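Long-range contact in putative mRNA export protein (Chaetomium thermophilum, PDB 4WP2), which probably takes part in exporting mRNA from the nucleus to the cytoplasm, and is represented here by its C-terminal UBA domain: residues A[18-23]-A[50-54]. Residues are numbered along the deposited sequence; the frame is centred on the assembly and turned at random.
Sequences GMNVEY and VPPEA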
loop_
_atom_site.group_PDB
_atom_site.type_symbol
_atom_site.label_atom_id
_atom_site.label_comp_id
_atom_site.label_asym_id
_atom_site.label_seq_id
_atom_site.Cartn_x
_atom_site.Cartn_y
_atom_site.Cartn_z
ATOM N N GLY A 18 -35.926 26.132 11.128
ATOM C CA GLY A 18 -36.523 25.221 12.091
ATOM C C GLY A 18 -37.520 24.253 11.475
ATOM O O GLY A 18 -38.059 23.392 12.173
ATOM N N MET A 19 -37.768 24.386 10.173
ATOM C CA MET A 19 -38.699 23.498 9.477
ATOM C C MET A 19 -38.110 22.126 9.219
ATOM O O MET A 19 -36.897 21.979 9.104
ATOM C CB MET A 19 -39.120 24.108 8.143
ATOM C CG MET A 19 -40.007 25.331 8.256
ATOM S SD MET A 19 -40.568 25.951 6.651
ATOM C CE MET A 19 -39.017 26.351 5.841
ATOM N N ASN A 20 -38.969 21.117 9.090
ATOM C CA ASN A 20 -38.498 19.784 8.736
ATOM C C ASN A 20 -38.007 19.765 7.278
ATOM O O ASN A 20 -38.122 20.765 6.559
ATOM C CB ASN A 20 -39.600 18.739 8.963
ATOM C CG ASN A 20 -40.852 18.999 8.129
ATOM O OD1 ASN A 20 -40.792 19.589 7.051
ATOM N ND2 ASN A 20 -41.995 18.525 8.618
ATOM N N VAL A 21 -37.469 18.636 6.830
ATOM C CA VAL A 21 -36.856 18.606 5.500
ATOM C C VAL A 21 -37.891 18.774 4.383
ATOM O O VAL A 21 -37.584 19.334 3.329
ATOM C CB VAL A 21 -36.042 17.306 5.267
ATOM C CG1 VAL A 21 -34.913 17.205 6.278
ATOM C CG2 VAL A 21 -36.930 16.084 5.319
ATOM N N GLU A 22 -39.114 18.299 4.592
ATOM C CA GLU A 22 -40.137 18.423 3.550
ATOM C C GLU A 22 -40.461 19.891 3.252
ATOM O O GLU A 22 -40.452 20.323 2.096
ATOM C CB GLU A 22 -41.418 17.694 3.948
ATOM C CG GLU A 22 -42.546 17.886 2.944
ATOM C CD GLU A 22 -43.812 17.153 3.334
ATOM O OE1 GLU A 22 -43.901 16.679 4.485
ATOM O OE2 GLU A 22 -44.717 17.045 2.480
ATOM N N TYR A 23 -40.724 20.662 4.296
ATOM C CA TYR A 23 -41.105 22.055 4.107
ATOM C C TYR A 23 -39.891 22.897 3.711
ATOM O O TYR A 23 -40.013 23.836 2.927
ATOM C CB TYR A 23 -41.798 22.588 5.369
ATOM C CG TYR A 23 -43.284 22.303 5.333
ATOM C CD1 TYR A 23 -43.776 21.049 5.661
ATOM C CD2 TYR A 23 -44.187 23.273 4.912
ATOM C CE1 TYR A 23 -45.137 20.775 5.604
ATOM C CE2 TYR A 23 -45.546 23.009 4.852
ATOM C CZ TYR A 23 -46.014 21.756 5.196
ATOM O OH TYR A 23 -47.364 21.483 5.141
ATOM N N VAL A 50 -47.072 28.210 7.415
ATOM C CA VAL A 50 -46.449 26.905 7.627
ATOM C C VAL A 50 -47.067 26.251 8.859
ATOM O O VAL A 50 -47.121 26.871 9.915
ATOM C CB VAL A 50 -44.917 27.009 7.805
ATOM C CG1 VAL A 50 -44.307 25.637 8.130
ATOM C CG2 VAL A 50 -44.272 27.598 6.557
ATOM N N PRO A 51 -47.538 24.998 8.734
ATOM C CA PRO A 51 -48.154 24.384 9.916
ATOM C C PRO A 51 -47.169 24.242 11.078
ATOM O O PRO A 51 -46.007 23.924 10.842
ATOM C CB PRO A 51 -48.605 23.009 9.406
ATOM C CG PRO A 51 -47.835 22.770 8.155
ATOM C CD PRO A 51 -47.573 24.110 7.561
ATOM N N PRO A 52 -47.634 24.452 12.321
ATOM C CA PRO A 52 -46.709 24.381 13.461
ATOM C C PRO A 52 -46.034 23.024 13.619
ATOM O O PRO A 52 -44.902 22.971 14.092
ATOM C CB PRO A 52 -47.610 24.692 14.669
ATOM C CG PRO A 52 -49.012 24.520 14.188
ATOM C CD PRO A 52 -48.992 24.845 12.732
ATOM N N GLU A 53 -46.713 21.950 13.223
ATOM C CA GLU A 53 -46.155 20.604 13.352
ATOM C C GLU A 53 -44.929 20.384 12.453
ATOM O O GLU A 53 -44.157 19.452 12.664
ATOM C CB GLU A 53 -47.225 19.546 13.063
ATOM C CG GLU A 53 -47.833 19.590 11.672
ATOM C CD GLU A 53 -49.110 20.412 11.596
ATOM O OE1 GLU A 53 -49.361 21.240 12.496
ATOM O OE2 GLU A 53 -49.867 20.227 10.621
ATOM N N ALA A 54 -44.756 21.242 11.458
ATOM C CA ALA A 54 -43.642 21.136 10.522
ATOM C C ALA A 54 -42.307 21.535 11.156
ATOM O O ALA A 54 -41.249 21.295 10.576
ATOM C CB ALA A 54 -43.915 21.993 9.298
#
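In this UBA domain of the NXF family, the turn from helix 2-17 into helix 21-25, the loop between the first two helices of the UBA fold, is met by the segment that follows helix 36-46. Y23 lies against V50, P51 and A54, while N20 N donates to A54 O over 2.7 Å. That bond is bent at the hydrogen (142°) but reaches the carbonyl nearly end-on, with a C=O...N angle of 171°. M19 CA adds a CA-H...O contact to A54 O, at 3.5 Å. N20 is also the N-cap: its CG sits between the backbone N and the carbonyl carbon (chi1 60°), which brings OD1 back to accept from Y23 N at 3.0 Å. One residue thus starts the helix through its side chain and ties down the later segment through its backbone. The Y23 ring takes A54 CB over one face, a CH-pi contact with CB 4.1 Å from the ring centroid and offset toward the rim. The P51 side chain runs against that of Y23 and meets the ring obliquely, P51 CD 3.6 Å from Y23 CE2 and P51 CG beside the phenol end. With Y23 cut back to an alanine, A54 CB and the P51 ring would probably lose their aromatic partner and a gap would be likely to open between the segments. Deeper in, M19 and V50 pack side chain across side chain, with F55 touching both. V50 CG1, anti to its own N, reaches two partners at the same separation: 4.0 Å to M19 SD and to Y23 CD2.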